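Inorganic pyrophosphatase (Anaplasma phagocytophilum, PDB 3LD3) probably catalyses the magnesium-dependent hydrolysis of inorganic pyrophosphate to two phosphate ions, working as a homohexamer of the PPase family. Local coordinates at residues V91-L96 with A125-V130; V109-V114 with S182-I187. All coordinates share one frame; numbering follows the deposited sequence.

Contact 1: V91-L96 with A125-V130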
loop_
_atom_site.group_PDB
_atom_site.type_symbol
_atom_site.label_atom_id
_atom_site.label_comp_id
_atom_site.label_asym_id
_atom_site.label_seq_id
_atom_site.Cartn_x
_atom_site.Cartn_y
_atom_site.Cartn_z
ATOM N N VAL A 91 4.859 27.020 -13.331
ATOM C CA VAL A 91 4.527 26.046 -14.351
ATOM C C VAL A 91 4.259 24.688 -13.708
ATOM O O VAL A 91 5.043 24.231 -12.872
ATOM C CB VAL A 91 5.705 25.859 -15.329
ATOM C CG1 VAL A 91 5.405 24.739 -16.354
ATOM C CG2 VAL A 91 6.054 27.204 -16.048
ATOM N N ASP A 92 3.122 24.093 -14.062
ATOM C CA ASP A 92 2.729 22.779 -13.578
ATOM C C ASP A 92 3.282 21.709 -14.503
ATOM O O ASP A 92 3.248 21.849 -15.738
ATOM C CB ASP A 92 1.217 22.678 -13.532
ATOM C CG ASP A 92 0.608 23.639 -12.524
ATOM O OD1 ASP A 92 1.203 23.820 -11.437
ATOM O OD2 ASP A 92 -0.454 24.219 -12.850
ATOM N N VAL A 93 3.783 20.628 -13.904
ATOM C CA VAL A 93 4.372 19.529 -14.631
ATOM C C VAL A 93 3.825 18.184 -14.153
ATOM O O VAL A 93 3.810 17.891 -12.939
ATOM C CB VAL A 93 5.920 19.525 -14.481
ATOM C CG1 VAL A 93 6.579 18.467 -15.419
ATOM C CG2 VAL A 93 6.494 20.922 -14.771
ATOM N N LEU A 94 3.470 17.355 -15.128
ATOM C CA LEU A 94 3.196 15.947 -14.963
ATOM C C LEU A 94 4.492 15.178 -15.224
ATOM O O LEU A 94 5.062 15.218 -16.319
ATOM C CB LEU A 94 2.129 15.487 -15.961
ATOM C CG LEU A 94 0.724 16.088 -15.730
ATOM C CD1 LEU A 94 -0.055 16.238 -17.088
ATOM C CD2 LEU A 94 -0.014 15.274 -14.737
ATOM N N VAL A 95 4.974 14.484 -14.205
ATOM C CA VAL A 95 6.226 13.709 -14.324
ATOM C C VAL A 95 5.911 12.209 -14.342
ATOM O O VAL A 95 5.529 11.619 -13.336
ATOM C CB VAL A 95 7.209 14.040 -13.159
ATOM C CG1 VAL A 95 8.504 13.239 -13.332
ATOM C CG2 VAL A 95 7.491 15.497 -13.085
ATOM N N LEU A 96 6.024 11.592 -15.507
ATOM C CA LEU A 96 5.838 10.169 -15.646
ATOM C C LEU A 96 7.068 9.494 -15.096
ATOM O O LEU A 96 8.169 9.904 -15.420
ATOM C CB LEU A 96 5.635 9.799 -17.128
ATOM C CG LEU A 96 5.495 8.300 -17.416
ATOM C CD1 LEU A 96 4.308 7.636 -16.718
ATOM C CD2 LEU A 96 5.451 8.147 -18.964
ATOM N N ALA A 125 -1.685 25.497 -19.112
ATOM C CA ALA A 125 -1.020 24.386 -19.776
ATOM C C ALA A 125 -0.347 23.469 -18.777
ATOM O O ALA A 125 0.099 23.917 -17.730
ATOM C CB ALA A 125 0.021 24.909 -20.776
ATOM N N LYS A 126 -0.267 22.193 -19.125
ATOM C CA LYS A 126 0.382 21.184 -18.284
ATOM C C LYS A 126 1.546 20.581 -19.060
ATOM O O LYS A 126 1.348 19.948 -20.070
ATOM C CB LYS A 126 -0.604 20.089 -17.897
ATOM C CG LYS A 126 -1.841 20.593 -17.120
ATOM C CD LYS A 126 -1.486 21.423 -15.862
ATOM C CE LYS A 126 -2.806 21.911 -15.208
ATOM N NZ LYS A 126 -2.627 22.961 -14.210
ATOM N N VAL A 127 2.765 20.811 -18.587
ATOM C CA VAL A 127 3.942 20.236 -19.195
ATOM C C VAL A 127 3.993 18.752 -18.807
ATOM O O VAL A 127 3.653 18.391 -17.669
ATOM C CB VAL A 127 5.207 20.973 -18.707
ATOM C CG1 VAL A 127 6.528 20.271 -19.172
ATOM C CG2 VAL A 127 5.201 22.415 -19.179
ATOM N N LEU A 128 4.354 17.907 -19.762
ATOM C CA LEU A 128 4.637 16.499 -19.551
ATOM C C LEU A 128 6.138 16.236 -19.617
ATOM O O LEU A 128 6.808 16.681 -20.537
ATOM C CB LEU A 128 3.936 15.627 -20.588
ATOM C CG LEU A 128 4.079 14.105 -20.458
ATOM C CD1 LEU A 128 3.462 13.562 -19.135
ATOM C CD2 LEU A 128 3.468 13.328 -21.675
ATOM N N ALA A 129 6.657 15.539 -18.605
ATOM C CA ALA A 129 8.097 15.289 -18.499
ATOM C C ALA A 129 8.391 13.842 -18.070
ATOM O O ALA A 129 7.522 13.137 -17.526
ATOM C CB ALA A 129 8.754 16.291 -17.515
ATOM N N VAL A 130 9.628 13.421 -18.307
ATOM C CA VAL A 130 10.136 12.146 -17.827
ATOM C C VAL A 130 11.386 12.446 -17.012
ATOM O O VAL A 130 11.955 13.538 -17.134
ATOM C CB VAL A 130 10.423 11.151 -18.960
ATOM C CG1 VAL A 130 9.113 10.785 -19.765
ATOM C CG2 VAL A 130 11.486 11.670 -19.938
HETATM O O HOH W 1 1.441 25.617 -16.041
#
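Val93 sets its CG1 3.7 Å from the CB of Ala129, while its CG2 leans toward the CB of Val127, and this is the buried, tightly packed face of the pairing. Val91 adds to it, its CG1 3.7 Å from CG2 of Val127, and Leu186 of helix 180-195 closes over Val91 and Val127. Beneath these side chains the backbones run parallel, held by four bonds: Val127 N to Asp92 O, Leu94 N to Val127 O (2.8 Å, 166° at the hydrogen), Ala129 N to Leu94 O (2.8 Å) and Leu96 N to Ala129 O. Strands 92-95 and 122-131 are neighbours in the curled mixed sheet of the family I pyrophosphatase fold, whose barrel carries the active site. The other face is apolar at Leu94 and Leu128 and polar at Asp92 and Lys126. Leu94 CB rests 3.9 Å from CD1 of Leu128, with helix 150-162 packed on Leu94. At the partly exposed end the Lys126 chain bends at its second torsion (-54°) and runs alongside Asp92, bringing NZ 2.9 Å from OD2 in a salt bridge; NZ approaches OD2 from the anti side, 32° out of the carboxylate plane. Asp124 and Tyr77 also hold NZ, and Asp92 and Asp124 are predicted magnesium ligands. At this end a water accepts from Asp92 N and donates to Ala125 O at 2.7 Å.

Contact 2: V109-V114 with S182-I187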
loop_
_atom_site.group_PDB
_atom_site.type_symbol
_atom_site.label_atom_id
_atom_site.label_comp_id
_atom_site.label_asym_id
_atom_site.label_seq_id
_atom_site.Cartn_x
_atom_site.Cartn_y
_atom_site.Cartn_z
ATOM N N VAL A 109 13.935 16.639 -14.308
ATOM C CA VAL A 109 13.170 16.055 -15.394
ATOM C C VAL A 109 13.441 16.753 -16.730
ATOM O O VAL A 109 13.939 17.872 -16.774
ATOM C CB VAL A 109 11.643 16.115 -15.107
ATOM C CG1 VAL A 109 11.344 15.503 -13.669
ATOM C CG2 VAL A 109 11.120 17.583 -15.174
ATOM N N ARG A 110 13.109 16.032 -17.790
ATOM C CA ARG A 110 13.233 16.517 -19.154
ATOM C C ARG A 110 11.829 16.701 -19.705
ATOM O O ARG A 110 11.100 15.720 -19.788
ATOM C CB ARG A 110 13.861 15.457 -20.050
ATOM C CG ARG A 110 15.272 15.182 -19.899
ATOM C CD ARG A 110 15.716 14.414 -21.160
ATOM N NE ARG A 110 15.310 12.998 -21.194
ATOM C CZ ARG A 110 14.454 12.467 -22.071
ATOM N NH1 ARG A 110 13.808 13.209 -22.917
ATOM N NH2 ARG A 110 14.227 11.174 -22.065
ATOM N N PRO A 111 11.438 17.936 -20.072
ATOM C CA PRO A 111 10.127 18.132 -20.727
ATOM C C PRO A 111 10.035 17.417 -22.064
ATOM O O PRO A 111 10.992 17.475 -22.880
ATOM C CB PRO A 111 10.055 19.647 -20.945
ATOM C CG PRO A 111 11.047 20.211 -20.010
ATOM C CD PRO A 111 12.143 19.211 -19.899
ATOM N N VAL A 112 8.907 16.771 -22.311
ATOM C CA VAL A 112 8.686 16.072 -23.584
ATOM C C VAL A 112 7.471 16.588 -24.363
ATOM O O VAL A 112 7.280 16.212 -25.533
ATOM C CB VAL A 112 8.613 14.521 -23.447
ATOM C CG1 VAL A 112 9.924 13.978 -22.844
ATOM C CG2 VAL A 112 7.345 14.033 -22.666
ATOM N N GLY A 113 6.676 17.451 -23.753
ATOM C CA GLY A 113 5.512 17.996 -24.430
ATOM C C GLY A 113 4.712 18.849 -23.485
ATOM O O GLY A 113 5.059 19.032 -22.304
ATOM N N VAL A 114 3.640 19.398 -24.001
ATOM C CA VAL A 114 2.762 20.212 -23.189
ATOM C C VAL A 114 1.338 20.087 -23.693
ATOM O O VAL A 114 1.114 20.093 -24.907
ATOM C CB VAL A 114 3.255 21.660 -23.137
ATOM C CG1 VAL A 114 3.489 22.235 -24.542
ATOM C CG2 VAL A 114 2.336 22.502 -22.295
ATOM N N SER A 182 8.127 23.144 -27.939
ATOM C CA SER A 182 7.106 24.090 -27.487
ATOM C C SER A 182 7.062 24.160 -25.970
ATOM O O SER A 182 6.990 25.241 -25.407
ATOM C CB SER A 182 5.728 23.702 -28.012
ATOM O OG SER A 182 5.679 23.777 -29.417
ATOM N N ALA A 183 7.094 22.999 -25.316
ATOM C CA ALA A 183 7.129 22.944 -23.836
ATOM C C ALA A 183 8.352 23.688 -23.289
ATOM O O ALA A 183 8.245 24.485 -22.348
ATOM C CB ALA A 183 7.115 21.498 -23.371
ATOM N N LYS A 184 9.515 23.480 -23.911
ATOM C CA LYS A 184 10.698 24.199 -23.477
ATOM C C LYS A 184 10.563 25.723 -23.646
ATOM O O LYS A 184 11.026 26.476 -22.798
ATOM C CB LYS A 184 11.980 23.623 -24.143
ATOM C CG LYS A 184 12.227 22.182 -23.694
ATOM C CD LYS A 184 13.529 21.530 -24.176
ATOM C CE LYS A 184 13.441 21.056 -25.537
ATOM N NZ LYS A 184 14.691 20.394 -26.116
ATOM N N GLU A 185 9.935 26.198 -24.732
ATOM C CA GLU A 185 9.794 27.636 -24.929
ATOM C C GLU A 185 8.809 28.228 -23.911
ATOM O O GLU A 185 9.019 29.337 -23.416
ATOM C CB GLU A 185 9.408 27.953 -26.383
ATOM C CG GLU A 185 9.323 29.432 -26.704
ATOM C CD GLU A 185 10.658 30.144 -26.752
ATOM O OE1 GLU A 185 11.730 29.482 -26.774
ATOM O OE2 GLU A 185 10.623 31.396 -26.794
ATOM N N LEU A 186 7.764 27.478 -23.584
ATOM C CA LEU A 186 6.824 27.889 -22.521
ATOM C C LEU A 186 7.552 28.090 -21.179
ATOM O O LEU A 186 7.330 29.084 -20.452
ATOM C CB LEU A 186 5.718 26.850 -22.385
ATOM C CG LEU A 186 4.598 27.076 -21.356
ATOM C CD1 LEU A 186 3.247 26.549 -21.857
ATOM C CD2 LEU A 186 4.971 26.437 -20.021
ATOM N N ILE A 187 8.389 27.122 -20.841
ATOM C CA ILE A 187 9.217 27.174 -19.625
ATOM C C ILE A 187 10.175 28.370 -19.654
ATOM O O ILE A 187 10.279 29.126 -18.685
ATOM C CB ILE A 187 9.947 25.828 -19.406
ATOM C CG1 ILE A 187 8.926 24.702 -19.135
ATOM C CG2 ILE A 187 10.975 25.935 -18.259
ATOM C CD1 ILE A 187 9.508 23.332 -19.256
#
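Ala183 presses its methyl group against the backbone of a beta bulge: CB lies 3.4 Å from the carbonyl O of Gly113 and 3.6 Å from its C. Val112 and Gly113 together face the single residue Leu128 on the adjacent strand, which is what defines the classic bulge, and Gly113 brings no side chain of its own to the helix. The extra residue lets Pro111 and Val114 both turn toward helix 180-195 although they stand three positions apart, so the two side chains flank Ala183. Val114 has CG1 between its backbone N and carbonyl carbon (chi1 53°), which lays that methyl over the helix backbone, 3.8 Å from Ala183 N. Its CB meets the CB of Ala183 at 3.9 Å, and the other branch, CG2, reaches CD1 of Leu186. On the far side of the alanine, the proline ring offers CG to the CD1 of Ile187 at 3.6 Å, the side chains crossing at a slant; an extended second torsion (165°) carries that methyl outward to the ring. Lys184 contributes the aliphatic part of its chain, CG lying 4.3 Å from CB of Pro111, while NZ turns to a salt bridge with Glu35. No hydrogen bond joins the two segments; their side chains meet one another through carbon atoms. The axes of 109-114 and 182-187 run nearly at right angles (93°) and approach to 7.1 Å. Strand 106-119 bonds to strand 122-131 through Val112 and Gly113 and to strand 172-179 through Val114, while Ile187 continues the helix packing onto Val37 of strand 37-41.

Overall arrangement
Contact 1 and contact 2 have their centres 8 Å apart and share one sheet, in which strand 122-131 is the common neighbour of strands 92-95 and 106-119. Backbone links join them directly: Leu128 O to Val112 N at 2.7 Å and Val130 O to Arg110 N at 2.8 Å are probable hydrogen bonds. Leu186 bridges the two further, touching Val91, Ala125 and Val127 as well as Val114. Contact 1 supplies Asp92, predicted to bind two magnesium ions, the first together with Asp87 and Asp124; a phosphate ion, probably from the crystallisation liquor, lies about 5 Å from the Lys126 side chain. Contact 2 is farther off: the side chains of Leu186 and Asp92 are about 8 Å apart.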